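Local coordinates for protein fimbrin (Schizosaccharomyces pombe, PDB 1RT8) that binds and crosslinks actin filaments, associating with actin structures that serve cell polarity, and plays a role in cytokinesis, mating and spore formation, at residues N295-T300 against L317-K322; V289-L294 against P301-F306; E13-I18 against N38-E43; K236-T241 against L252-H257; K84-N89 against I107-I112. One frame throughout, in Å; residues are numbered along the deposited sequence.

Contact 1 (N295-T300 against L317-K322)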
# COMPACT_ATOMS: atom_id res chain seq x y z
N ASN A 295 9.66 -2.68 2.80
CA ASN A 295 8.76 -2.12 3.81
C ASN A 295 7.94 -3.23 4.44
O ASN A 295 7.54 -3.13 5.60
CB ASN A 295 7.81 -1.06 3.22
CG ASN A 295 8.48 0.30 3.05
OD1 ASN A 295 9.51 0.58 3.66
ND2 ASN A 295 7.87 1.16 2.25
N SER A 296 7.71 -4.30 3.68
CA SER A 296 6.93 -5.43 4.18
C SER A 296 7.70 -6.14 5.29
O SER A 296 7.12 -6.88 6.08
CB SER A 296 6.61 -6.42 3.04
OG SER A 296 7.67 -7.35 2.83
N LEU A 297 9.01 -5.92 5.34
CA LEU A 297 9.86 -6.54 6.35
C LEU A 297 9.86 -5.67 7.59
O LEU A 297 10.56 -5.96 8.58
CB LEU A 297 11.28 -6.67 5.82
CG LEU A 297 11.46 -7.49 4.56
CD1 LEU A 297 12.94 -7.49 4.17
CD2 LEU A 297 10.98 -8.91 4.82
N ASP A 298 9.10 -4.58 7.52
CA ASP A 298 8.96 -3.62 8.61
C ASP A 298 10.20 -2.80 9.01
O ASP A 298 10.42 -2.59 10.19
CB ASP A 298 8.39 -4.30 9.86
CG ASP A 298 7.57 -3.34 10.73
OD1 ASP A 298 7.80 -2.12 10.67
OD2 ASP A 298 6.68 -3.82 11.48
N VAL A 299 11.00 -2.33 8.04
CA VAL A 299 12.19 -1.52 8.36
C VAL A 299 11.68 -0.21 8.93
O VAL A 299 10.71 0.32 8.41
CB VAL A 299 13.07 -1.29 7.12
CG1 VAL A 299 13.59 -2.60 6.65
CG2 VAL A 299 12.28 -0.61 6.00
N THR A 300 12.30 0.29 10.00
CA THR A 300 11.84 1.52 10.69
C THR A 300 11.33 2.68 9.85
O THR A 300 10.12 2.72 9.56
CB THR A 300 12.87 2.07 11.65
OG1 THR A 300 13.37 1.01 12.47
CG2 THR A 300 12.23 3.11 12.55
N LEU A 317 20.70 -2.94 6.51
CA LEU A 317 21.14 -3.72 7.65
C LEU A 317 19.94 -4.28 8.41
O LEU A 317 19.98 -5.42 8.87
CB LEU A 317 22.03 -2.87 8.56
CG LEU A 317 23.38 -2.55 7.90
CD1 LEU A 317 24.19 -1.59 8.77
CD2 LEU A 317 24.15 -3.84 7.67
N GLN A 318 18.88 -3.50 8.53
CA GLN A 318 17.68 -3.99 9.22
C GLN A 318 17.09 -5.17 8.46
O GLN A 318 16.69 -6.16 9.06
CB GLN A 318 16.63 -2.89 9.34
CG GLN A 318 16.96 -1.81 10.35
CD GLN A 318 15.95 -0.69 10.31
OE1 GLN A 318 14.75 -0.91 10.52
NE2 GLN A 318 16.42 0.52 10.03
N ALA A 319 17.04 -5.05 7.13
CA ALA A 319 16.50 -6.10 6.27
C ALA A 319 17.22 -7.41 6.52
O ALA A 319 16.58 -8.45 6.69
CB ALA A 319 16.61 -5.69 4.79
N TYR A 320 18.56 -7.37 6.53
CA TYR A 320 19.36 -8.57 6.77
C TYR A 320 18.93 -9.26 8.06
O TYR A 320 18.81 -10.48 8.10
CB TYR A 320 20.85 -8.26 6.90
CG TYR A 320 21.60 -8.13 5.59
CD1 TYR A 320 22.06 -6.88 5.16
CD2 TYR A 320 21.82 -9.24 4.76
CE1 TYR A 320 22.73 -6.74 3.94
CE2 TYR A 320 22.49 -9.10 3.53
CZ TYR A 320 22.94 -7.84 3.14
OH TYR A 320 23.59 -7.66 1.95
N ASP A 321 18.71 -8.47 9.11
CA ASP A 321 18.32 -8.99 10.41
C ASP A 321 16.89 -9.53 10.43
O ASP A 321 16.60 -10.50 11.13
CB ASP A 321 18.47 -7.91 11.47
CG ASP A 321 19.51 -8.25 12.52
OD1 ASP A 321 20.42 -9.05 12.22
OD2 ASP A 321 19.43 -7.71 13.64
N LYS A 322 16.01 -8.89 9.66
CA LYS A 322 14.61 -9.32 9.58
C LYS A 322 14.52 -10.66 8.86
O LYS A 322 13.67 -11.49 9.18
CB LYS A 322 13.77 -8.29 8.82
CG LYS A 322 13.70 -6.93 9.48
CD LYS A 322 12.80 -6.94 10.70
CE LYS A 322 12.61 -5.52 11.23
NZ LYS A 322 11.71 -5.47 12.41

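Contact 2 (V289-L294 against P301-F306)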
# COMPACT_ATOMS: atom_id res chain seq x y z
N VAL A 289 8.68 -1.78 -6.49
CA VAL A 289 8.42 -3.16 -6.06
C VAL A 289 9.32 -3.51 -4.87
O VAL A 289 8.86 -4.10 -3.89
CB VAL A 289 8.68 -4.17 -7.20
CG1 VAL A 289 8.62 -5.59 -6.66
CG2 VAL A 289 7.63 -3.98 -8.31
N PHE A 290 10.60 -3.14 -4.97
CA PHE A 290 11.56 -3.42 -3.91
C PHE A 290 11.19 -2.62 -2.66
O PHE A 290 11.37 -3.10 -1.53
CB PHE A 290 12.99 -3.05 -4.35
CG PHE A 290 13.54 -3.92 -5.45
CD1 PHE A 290 14.75 -3.61 -6.06
CD2 PHE A 290 12.85 -5.05 -5.88
CE1 PHE A 290 15.28 -4.41 -7.07
CE2 PHE A 290 13.37 -5.86 -6.90
CZ PHE A 290 14.59 -5.54 -7.49
N THR A 291 10.67 -1.41 -2.86
CA THR A 291 10.26 -0.55 -1.75
C THR A 291 9.14 -1.24 -0.98
O THR A 291 9.16 -1.28 0.24
CB THR A 291 9.75 0.83 -2.23
OG1 THR A 291 10.86 1.61 -2.69
CG2 THR A 291 9.04 1.57 -1.09
N LEU A 292 8.16 -1.77 -1.71
CA LEU A 292 7.05 -2.46 -1.07
C LEU A 292 7.59 -3.67 -0.33
O LEU A 292 7.22 -3.92 0.82
CB LEU A 292 6.02 -2.90 -2.12
CG LEU A 292 5.17 -1.82 -2.80
CD1 LEU A 292 4.52 -2.39 -4.04
CD2 LEU A 292 4.12 -1.30 -1.82
N TRP A 293 8.47 -4.42 -0.98
CA TRP A 293 9.04 -5.61 -0.35
C TRP A 293 9.79 -5.29 0.94
O TRP A 293 9.47 -5.82 2.01
CB TRP A 293 9.97 -6.34 -1.32
CG TRP A 293 10.61 -7.54 -0.70
CD1 TRP A 293 9.99 -8.66 -0.25
CD2 TRP A 293 12.01 -7.71 -0.42
NE1 TRP A 293 10.90 -9.53 0.30
CE2 TRP A 293 12.15 -8.97 0.20
CE3 TRP A 293 13.15 -6.93 -0.64
CZ2 TRP A 293 13.39 -9.47 0.62
CZ3 TRP A 293 14.39 -7.43 -0.23
CH2 TRP A 293 14.49 -8.68 0.40
N LEU A 294 10.79 -4.42 0.86
CA LEU A 294 11.55 -4.06 2.05
C LEU A 294 10.64 -3.52 3.16
O LEU A 294 10.81 -3.86 4.32
CB LEU A 294 12.63 -3.02 1.71
CG LEU A 294 13.85 -3.57 0.95
CD1 LEU A 294 14.68 -2.41 0.39
CD2 LEU A 294 14.69 -4.43 1.88
N PRO A 301 12.18 3.64 9.43
CA PRO A 301 11.55 4.69 8.64
C PRO A 301 11.10 4.05 7.36
O PRO A 301 11.94 3.74 6.52
CB PRO A 301 12.68 5.70 8.36
CG PRO A 301 13.84 5.23 9.22
CD PRO A 301 13.65 3.74 9.37
N SER A 302 9.80 3.83 7.20
CA SER A 302 9.30 3.22 5.98
C SER A 302 9.94 3.98 4.84
O SER A 302 10.19 5.18 4.96
CB SER A 302 7.79 3.39 5.86
OG SER A 302 7.16 2.86 7.02
N ILE A 303 10.18 3.30 3.73
CA ILE A 303 10.80 3.92 2.57
C ILE A 303 9.81 4.68 1.69
O ILE A 303 8.72 4.18 1.40
CB ILE A 303 11.48 2.85 1.68
CG1 ILE A 303 12.55 2.11 2.48
CG2 ILE A 303 12.04 3.49 0.42
CD1 ILE A 303 12.93 0.79 1.87
N HIS A 304 10.20 5.88 1.26
CA HIS A 304 9.34 6.68 0.38
C HIS A 304 10.15 7.22 -0.79
O HIS A 304 9.61 7.84 -1.70
CB HIS A 304 8.68 7.82 1.17
CG HIS A 304 7.67 7.33 2.18
ND1 HIS A 304 6.43 6.86 1.81
CD2 HIS A 304 7.75 7.17 3.52
CE1 HIS A 304 5.79 6.42 2.87
NE2 HIS A 304 6.56 6.60 3.93
N ASP A 305 11.44 6.93 -0.75
CA ASP A 305 12.39 7.36 -1.79
C ASP A 305 13.55 6.35 -1.81
O ASP A 305 14.57 6.55 -1.15
CB ASP A 305 12.91 8.77 -1.48
CG ASP A 305 13.67 9.38 -2.64
OD1 ASP A 305 13.95 8.65 -3.60
OD2 ASP A 305 14.01 10.58 -2.58
N PHE A 306 13.36 5.28 -2.57
CA PHE A 306 14.31 4.18 -2.70
C PHE A 306 15.76 4.59 -3.00
O PHE A 306 16.70 4.04 -2.43
CB PHE A 306 13.82 3.21 -3.78
CG PHE A 306 14.71 1.99 -3.99
CD1 PHE A 306 14.51 0.83 -3.25
CD2 PHE A 306 15.72 2.00 -4.96
CE1 PHE A 306 15.29 -0.31 -3.47
CE2 PHE A 306 16.50 0.87 -5.19
CZ PHE A 306 16.28 -0.29 -4.44
O HOH W 1 10.54 4.61 -3.23

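Contact 3 (E13-I18 against N38-E43)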
# COMPACT_ATOMS: atom_id res chain seq x y z
N GLU A 13 -15.16 6.55 15.17
CA GLU A 13 -14.43 5.93 14.08
C GLU A 13 -15.31 4.87 13.42
O GLU A 13 -15.46 4.85 12.20
CB GLU A 13 -13.13 5.31 14.60
CG GLU A 13 -12.02 6.31 14.80
CD GLU A 13 -10.82 5.72 15.51
OE1 GLU A 13 -10.43 4.58 15.18
OE2 GLU A 13 -10.25 6.40 16.39
N ARG A 14 -15.90 4.01 14.24
CA ARG A 14 -16.76 2.96 13.72
C ARG A 14 -17.93 3.54 12.96
O ARG A 14 -18.22 3.13 11.83
CB ARG A 14 -17.28 2.08 14.87
CG ARG A 14 -18.25 1.00 14.42
CD ARG A 14 -18.54 0.03 15.55
NE ARG A 14 -18.95 0.73 16.77
CZ ARG A 14 -20.07 1.44 16.89
NH1 ARG A 14 -20.91 1.55 15.86
NH2 ARG A 14 -20.35 2.05 18.03
N ARG A 15 -18.61 4.51 13.56
CA ARG A 15 -19.76 5.14 12.92
C ARG A 15 -19.40 5.78 11.59
O ARG A 15 -19.97 5.46 10.55
CB ARG A 15 -20.39 6.20 13.83
CG ARG A 15 -21.61 6.87 13.22
CD ARG A 15 -22.16 8.02 14.06
NE ARG A 15 -22.70 7.60 15.35
CZ ARG A 15 -21.97 7.38 16.44
NH1 ARG A 15 -20.65 7.53 16.39
NH2 ARG A 15 -22.55 7.00 17.57
N GLU A 16 -18.43 6.69 11.63
CA GLU A 16 -18.00 7.40 10.43
C GLU A 16 -17.45 6.48 9.35
O GLU A 16 -17.78 6.64 8.18
CB GLU A 16 -16.97 8.48 10.79
CG GLU A 16 -17.47 9.52 11.80
CD GLU A 16 -18.84 10.09 11.45
OE1 GLU A 16 -19.08 10.39 10.26
OE2 GLU A 16 -19.68 10.24 12.36
N PHE A 17 -16.62 5.51 9.74
CA PHE A 17 -16.07 4.58 8.75
C PHE A 17 -17.19 3.83 8.04
O PHE A 17 -17.18 3.68 6.81
CB PHE A 17 -15.10 3.58 9.41
CG PHE A 17 -13.82 4.20 9.89
CD1 PHE A 17 -12.97 3.50 10.73
CD2 PHE A 17 -13.45 5.49 9.50
CE1 PHE A 17 -11.78 4.06 11.18
CE2 PHE A 17 -12.26 6.06 9.95
CZ PHE A 17 -11.43 5.34 10.79
N ILE A 18 -18.16 3.35 8.81
CA ILE A 18 -19.28 2.63 8.22
C ILE A 18 -20.07 3.55 7.29
O ILE A 18 -20.53 3.12 6.23
CB ILE A 18 -20.22 2.07 9.29
CG1 ILE A 18 -19.49 1.02 10.13
CG2 ILE A 18 -21.46 1.48 8.63
CD1 ILE A 18 -20.24 0.55 11.36
N ASN A 38 -26.09 -0.51 9.50
CA ASN A 38 -26.31 0.26 10.72
C ASN A 38 -24.99 0.76 11.29
O ASN A 38 -24.01 0.02 11.36
CB ASN A 38 -27.02 -0.60 11.77
CG ASN A 38 -27.23 0.15 13.08
OD1 ASN A 38 -27.84 1.21 13.11
ND2 ASN A 38 -26.71 -0.41 14.16
N THR A 39 -24.98 2.02 11.72
CA THR A 39 -23.77 2.62 12.27
C THR A 39 -23.65 2.49 13.78
O THR A 39 -22.76 3.08 14.38
CB THR A 39 -23.70 4.12 11.90
OG1 THR A 39 -24.75 4.83 12.57
CG2 THR A 39 -23.86 4.31 10.40
N GLU A 40 -24.53 1.70 14.40
CA GLU A 40 -24.49 1.53 15.85
C GLU A 40 -24.48 0.08 16.33
O GLU A 40 -24.95 -0.20 17.44
CB GLU A 40 -25.69 2.23 16.51
CG GLU A 40 -25.88 3.71 16.18
CD GLU A 40 -24.64 4.56 16.46
OE1 GLU A 40 -23.99 4.37 17.53
OE2 GLU A 40 -24.32 5.42 15.61
N THR A 41 -23.95 -0.84 15.53
CA THR A 41 -23.94 -2.26 15.93
C THR A 41 -22.83 -3.12 15.31
O THR A 41 -22.13 -2.68 14.40
CB THR A 41 -25.29 -2.94 15.61
OG1 THR A 41 -25.59 -2.77 14.22
CG2 THR A 41 -26.42 -2.34 16.44
N PHE A 42 -22.70 -4.34 15.82
CA PHE A 42 -21.71 -5.31 15.33
C PHE A 42 -22.01 -5.57 13.85
O PHE A 42 -21.10 -5.83 13.07
CB PHE A 42 -21.81 -6.64 16.13
CG PHE A 42 -20.71 -7.67 15.82
CD1 PHE A 42 -19.95 -8.23 16.87
CD2 PHE A 42 -20.45 -8.07 14.52
CE1 PHE A 42 -18.93 -9.17 16.59
CE2 PHE A 42 -19.42 -9.02 14.24
CZ PHE A 42 -18.67 -9.57 15.27
N GLU A 43 -23.29 -5.48 13.47
CA GLU A 43 -23.74 -5.70 12.10
C GLU A 43 -22.62 -5.67 11.07
O GLU A 43 -22.40 -6.63 10.34
CB GLU A 43 -24.77 -4.64 11.71
CG GLU A 43 -26.11 -4.82 12.35
CD GLU A 43 -26.81 -6.07 11.86
OE1 GLU A 43 -26.31 -7.18 12.16
OE2 GLU A 43 -27.84 -5.93 11.18

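Contact 4 (K236-T241 against L252-H257)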
# COMPACT_ATOMS: atom_id res chain seq x y z
N LYS A 236 -17.16 16.19 5.83
CA LYS A 236 -17.04 14.74 5.78
C LYS A 236 -16.11 14.20 6.87
O LYS A 236 -15.10 14.82 7.20
CB LYS A 236 -16.48 14.33 4.41
CG LYS A 236 -17.28 14.82 3.20
CD LYS A 236 -18.63 14.13 3.11
CE LYS A 236 -19.31 14.40 1.78
NZ LYS A 236 -20.55 13.59 1.64
N TYR A 237 -16.49 13.04 7.41
CA TYR A 237 -15.72 12.34 8.45
C TYR A 237 -15.69 12.93 9.86
O TYR A 237 -15.88 12.22 10.85
CB TYR A 237 -14.27 12.14 8.02
CG TYR A 237 -14.07 11.39 6.73
CD1 TYR A 237 -13.98 12.07 5.52
CD2 TYR A 237 -13.95 10.00 6.72
CE1 TYR A 237 -13.77 11.38 4.32
CE2 TYR A 237 -13.74 9.30 5.53
CZ TYR A 237 -13.65 10.00 4.33
OH TYR A 237 -13.45 9.31 3.15
N LEU A 238 -15.44 14.24 9.94
CA LEU A 238 -15.30 14.92 11.23
C LEU A 238 -16.58 15.43 11.90
O LEU A 238 -17.45 16.01 11.26
CB LEU A 238 -14.33 16.09 11.06
CG LEU A 238 -13.71 16.74 12.30
CD1 LEU A 238 -12.91 15.71 13.08
CD2 LEU A 238 -12.82 17.90 11.86
N THR A 239 -16.66 15.23 13.21
CA THR A 239 -17.79 15.70 14.00
C THR A 239 -17.26 16.68 15.04
O THR A 239 -16.07 16.68 15.35
CB THR A 239 -18.48 14.55 14.75
OG1 THR A 239 -17.55 13.96 15.67
CG2 THR A 239 -18.99 13.49 13.77
N PRO A 240 -18.13 17.53 15.59
CA PRO A 240 -17.69 18.50 16.60
C PRO A 240 -16.92 17.84 17.73
O PRO A 240 -15.88 18.34 18.14
CB PRO A 240 -19.00 19.12 17.07
CG PRO A 240 -19.86 19.06 15.83
CD PRO A 240 -19.58 17.66 15.33
N THR A 241 -17.45 16.72 18.22
CA THR A 241 -16.82 15.99 19.32
C THR A 241 -15.51 15.32 18.90
O THR A 241 -14.55 15.28 19.68
CB THR A 241 -17.78 14.92 19.90
OG1 THR A 241 -18.39 14.20 18.82
CG2 THR A 241 -18.87 15.57 20.75
N LEU A 252 -7.67 13.73 9.96
CA LEU A 252 -6.83 13.58 8.78
C LEU A 252 -7.73 13.41 7.55
O LEU A 252 -7.51 14.04 6.52
CB LEU A 252 -5.94 12.34 8.92
CG LEU A 252 -5.07 12.02 7.70
CD1 LEU A 252 -3.97 13.07 7.56
CD2 LEU A 252 -4.46 10.63 7.84
N ALA A 253 -8.74 12.57 7.66
CA ALA A 253 -9.65 12.32 6.55
C ALA A 253 -10.34 13.61 6.13
O ALA A 253 -10.45 13.92 4.94
CB ALA A 253 -10.68 11.25 6.94
N PHE A 254 -10.80 14.37 7.12
CA PHE A 254 -11.45 15.65 6.89
C PHE A 254 -10.53 16.53 6.05
O PHE A 254 -10.91 17.02 4.99
CB PHE A 254 -11.73 16.33 8.24
CG PHE A 254 -12.24 17.74 8.13
CD1 PHE A 254 -13.55 18.00 7.75
CD2 PHE A 254 -11.40 18.81 8.44
CE1 PHE A 254 -14.03 19.32 7.68
CE2 PHE A 254 -11.87 20.13 8.37
CZ PHE A 254 -13.19 20.38 7.99
N VAL A 255 -9.30 16.73 6.53
CA VAL A 255 -8.32 17.56 5.82
C VAL A 255 -8.02 17.03 4.41
O VAL A 255 -7.81 17.80 3.48
CB VAL A 255 -6.99 17.66 6.59
CG1 VAL A 255 -5.96 18.43 5.77
CG2 VAL A 255 -7.21 18.34 7.93
N ALA A 256 -7.97 15.71 4.27
CA ALA A 256 -7.68 15.11 2.97
C ALA A 256 -8.74 15.50 1.94
O ALA A 256 -8.41 15.94 0.83
CB ALA A 256 -7.59 13.59 3.10
N HIS A 257 -10.00 15.33 2.30
CA HIS A 257 -11.09 15.65 1.39
C HIS A 257 -11.12 17.14 1.02
O HIS A 257 -11.39 17.50 -0.13
CB HIS A 257 -12.42 15.24 2.02
CG HIS A 257 -13.60 15.50 1.13
ND1 HIS A 257 -14.31 16.68 1.16
CD2 HIS A 257 -14.18 14.74 0.17
CE1 HIS A 257 -15.26 16.65 0.25
NE2 HIS A 257 -15.21 15.48 -0.37

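Contact 5 (K84-N89 against I107-I112)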
# COMPACT_ATOMS: atom_id res chain seq x y z
N LYS A 84 -15.27 -20.64 1.12
CA LYS A 84 -15.31 -19.57 0.14
C LYS A 84 -14.93 -18.23 0.75
O LYS A 84 -14.31 -17.40 0.09
CB LYS A 84 -16.69 -19.49 -0.53
CG LYS A 84 -16.92 -20.59 -1.56
CD LYS A 84 -18.23 -20.40 -2.32
CE LYS A 84 -18.37 -21.46 -3.41
NZ LYS A 84 -18.24 -22.82 -2.84
N CYS A 85 -15.30 -18.02 2.01
CA CYS A 85 -14.95 -16.79 2.72
C CYS A 85 -13.42 -16.68 2.87
O CYS A 85 -12.85 -15.59 2.77
CB CYS A 85 -15.60 -16.75 4.10
SG CYS A 85 -17.40 -16.51 4.13
N ILE A 86 -12.76 -17.81 3.12
CA ILE A 86 -11.31 -17.82 3.27
C ILE A 86 -10.62 -17.43 1.96
O ILE A 86 -9.68 -16.63 1.97
CB ILE A 86 -10.78 -19.20 3.73
CG1 ILE A 86 -11.21 -19.47 5.17
CG2 ILE A 86 -9.26 -19.24 3.61
CD1 ILE A 86 -10.67 -18.47 6.19
N GLU A 87 -11.08 -18.01 0.85
CA GLU A 87 -10.52 -17.70 -0.47
C GLU A 87 -10.64 -16.20 -0.70
O GLU A 87 -9.67 -15.54 -1.07
CB GLU A 87 -11.27 -18.45 -1.58
CG GLU A 87 -11.17 -19.98 -1.50
CD GLU A 87 -11.94 -20.68 -2.60
OE1 GLU A 87 -13.11 -20.33 -2.84
OE2 GLU A 87 -11.38 -21.59 -3.24
N ASN A 88 -11.84 -15.66 -0.49
CA ASN A 88 -12.06 -14.24 -0.67
C ASN A 88 -11.17 -13.43 0.28
O ASN A 88 -10.59 -12.42 -0.10
CB ASN A 88 -13.53 -13.89 -0.39
CG ASN A 88 -14.46 -14.26 -1.53
OD1 ASN A 88 -14.03 -14.82 -2.53
ND2 ASN A 88 -15.75 -13.95 -1.38
N ASN A 89 -11.06 -13.88 1.53
CA ASN A 89 -10.24 -13.16 2.49
C ASN A 89 -8.76 -13.20 2.16
O ASN A 89 -8.02 -12.28 2.51
CB ASN A 89 -10.53 -13.65 3.91
CG ASN A 89 -11.91 -13.22 4.40
OD1 ASN A 89 -12.45 -12.23 3.91
ND2 ASN A 89 -12.46 -13.94 5.36
N ILE A 107 -3.39 -9.28 11.22
CA ILE A 107 -4.66 -9.77 10.69
C ILE A 107 -4.52 -10.83 9.59
O ILE A 107 -3.74 -10.67 8.66
CB ILE A 107 -5.54 -8.59 10.16
CG1 ILE A 107 -6.96 -9.09 9.89
CG2 ILE A 107 -4.91 -8.00 8.90
CD1 ILE A 107 -7.95 -7.99 9.54
N GLY A 108 -5.27 -11.92 9.74
CA GLY A 108 -5.23 -13.01 8.77
C GLY A 108 -6.63 -13.32 8.26
O GLY A 108 -7.61 -12.85 8.82
N ALA A 109 -6.71 -14.12 7.20
CA ALA A 109 -8.00 -14.46 6.61
C ALA A 109 -9.00 -14.95 7.65
O ALA A 109 -10.18 -14.60 7.60
CB ALA A 109 -7.82 -15.51 5.51
N GLY A 110 -8.51 -15.74 8.61
CA GLY A 110 -9.37 -16.26 9.66
C GLY A 110 -9.88 -15.20 10.62
O GLY A 110 -10.96 -15.35 11.20
N ASP A 111 -9.11 -14.13 10.80
CA ASP A 111 -9.52 -13.06 11.69
C ASP A 111 -10.72 -12.33 11.09
O ASP A 111 -11.63 -11.91 11.81
CB ASP A 111 -8.37 -12.06 11.90
CG ASP A 111 -7.17 -12.68 12.61
OD1 ASP A 111 -7.37 -13.45 13.57
OD2 ASP A 111 -6.03 -12.39 12.21
N ILE A 112 -10.71 -12.17 9.77
CA ILE A 112 -11.82 -11.51 9.08
C ILE A 112 -13.03 -12.43 9.17
O ILE A 112 -14.13 -11.98 9.48
CB ILE A 112 -11.50 -11.23 7.60
CG1 ILE A 112 -10.33 -10.25 7.49
CG2 ILE A 112 -12.73 -10.66 6.89
CD1 ILE A 112 -9.89 -9.95 6.05

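Contact 1 (N295-T300 against L317-K322)
Lys322, Leu297 and Gln318 carry most of this interface. The alkyl part of Lys322, bent at its second torsion (chi2 -74°), lies alongside the backbone where helix 282-296 runs out, with CD 3.2 Å from Leu297 O. Its ammonium group stays short of the acid nearby: NZ is 5.4 Å from Asp298 OD2. Leu297 turns its CD1 branch to the Ala319 methyl, CD1 to CB 4.1 Å. Gln318 reaches across with an extended chain, at about a right angle to Thr300, and its OE1 is gripped twice. Thr300 N donates to OE1 at 2.8 Å, almost straight and on a lone pair, while Thr300 OG1 donates to the same oxygen at 3.1 Å from above the carbonyl plane. On the way, Gln318 CB passes Val299 CG1 at 4.1 Å. Asp298, just past the helix end, is the first residue to leave helical backbone angles, with positive phi. A glutamine on helix 314-323 thus ties down the loop that follows helix 282-296, within the third calponin-homology repeat.

Contact 2 (V289-L294 against P301-F306)
Apolar contacts dominate between Phe290, Leu294, Ile303 and Phe306. The side chains of Phe290 and Phe306 cross at a slant: Phe306 CE1 comes to 3.7 Å from Phe290 CB, and its CZ lies in the plane of the Phe290 ring, at the edge, 4.0 Å from CD1. Phe306 CG is anti to the backbone N (chi1 -178°), which extends the ring toward the helix. Ile303 sends CD1 against Leu294, 3.8 Å from CB, while its CG2 branch packs on the Thr291 methyl, CG2 to CG2 3.9 Å. Thr291 OG1 also packs against Phe306 CB at 3.5 Å.

Polar contacts gather at Thr291. Its OG1 hydrogen-bonds to Ala287 O one turn back along the helix and accepts from a water at 3.1 Å. That water in turn accepts from Phe306 N at 3.0 Å, so it bridges Thr291 and Phe306, and no direct hydrogen bond joins 289-294 to 301-306.

The loop 301-306 lies along helix 282-296, with Ile303 also touching Ile315 of helix 314-323 and Phe306 reaching Thr382 and Leu383 of helix 379-397.

Contact 3 (E13-I18 against N38-E43)
Glu40 OE2 is gripped by two residues: Arg15 NE forms a salt bridge with it at 2.7 Å, and Thr39 OG1 donates to it at 3.1 Å from the anti side, somewhat out of the carboxylate plane. The second oxygen, OE1, lies 3.0 Å from Arg15 NH2, so the arginine faces both carboxylate oxygens, its guanidinium plane turned 34° from that of the acid. Glu40 itself starts away from the helix and is bent at its second torsion (chi2 -55°), which folds the carboxylate back over Thr39. All this belongs to the first calponin-homology domain, in the first actin-binding region, where the long connection after helix 11-25 returns to lie against that helix just before helix 43-47. Arg14 approaches the same loop, its NH1 giving a weak, bent hydrogen bond to Thr39 O at 2.8 Å, with the carbonyl oxygen near the guanidinium plane at its edge. Its NH2 stands 4.3 Å from Glu40 OE1, not paired. Apolar packing lies beneath the charges. Arg15 CG rests on Thr39 CB at 3.7 Å, and Ile18 CG2 meets Thr39 CG2 at 4.1 Å. Ile18 also touches Ile37, just before this segment, and Phe44 of helix 43-47.

Contact 4 (K236-T241 against L252-H257)
Tyr237 leaves its backbone with CG anti to the carbonyl carbon (chi1 -57°), whereas Phe254 has CG anti to the backbone N (chi1 172°); each ring is thereby presented to an aliphatic group of the other segment. The Ala253 methyl sits over one face of the tyrosine, CB 3.5 Å from the ring centroid and offset toward the rim near CG. In the converse arrangement the phenylalanine receives Leu238 over one of its faces, with CD2 4.0 Å from the centroid, again offset toward the rim. Lys236 O lies at the edge of the same ring, in its plane, 3.6 Å from CD1. A third CH-pi contact is made by Lys236, whose CG stands almost on the normal of the His257 imidazole, 4.0 Å from its centroid. The lysine bends at its second torsion, leading its amino end away from the helix.

No hydrogen bond crosses the contact, which is held by packing of rings and aliphatic groups. In the second calponin-homology domain it lays the chain that enters helix 240-244 along helix 248-261. Phe254 is also met edge-to-face by Tyr196 of helix 194-203 and touches Leu226 of helix 218-230, while Thr239 caps helix 240-244.

Contact 5 (K84-N89 against I107-I112)
Asn89 and Ile112 meet obliquely, the amide of the asparagine against the beta-branch of the isoleucine. The contact lies within the helical fold of the first calponin-homology domain, where the short helix 109-113 is applied to the side of the long helix 82-99. Ile112 CG2 approaches both ends of the amide, standing 3.4 Å from Asn89 OD1 and 3.6 Å from ND2. CG of Asn89 is anti to its carbonyl carbon (chi1 -71°), an orientation that points the amide at the first turn of the short helix. There ND2 makes a weak, bent hydrogen bond to Ala109 O at 3.3 Å; it also donates to Lys49 O, its stronger partner, so the amide nitrogen connects helix 109-113 with the chain just ahead of helix 52-61. The aliphatic base of Asn89 packs closely as well, its CB 3.7 Å from the Ala109 methyl.

Ile86, one turn earlier on helix 82-99, reaches in with the end of its longer branch, CD1 lying 4.2 Å from Ala109 CB. Leu113 touches both Ile86 and Asn89, continuing the apolar packing along the short helix. At the N-cap of that helix, Gly108 N donates to Asp111 OD2 at 2.6 Å.

Overall arrangement
The five contacts are spread over three of the four calponin-homology domains. Contacts 1 and 2 share helix 282-296 in the third domain and touch directly: Asn295 OD1 accepts from Ile303 N at 2.8 Å, a probable hydrogen bond, and Ala319 CB packs on Leu294 CD2 at 3.7 Å. Contacts 3 and 5 both belong to the first domain, their nearest atoms about 8 Å apart. Contact 4, in the second domain, touches contact 3 across the domain boundary, where Glu16 CG lies 3.3 Å from Tyr237 O. Contacts 1 and 3, in the two different actin-binding regions, have centres about 35 Å apart. A sulfate ion, probably from the crystallisation liquor, lies about 4 Å from the Thr300 side chain.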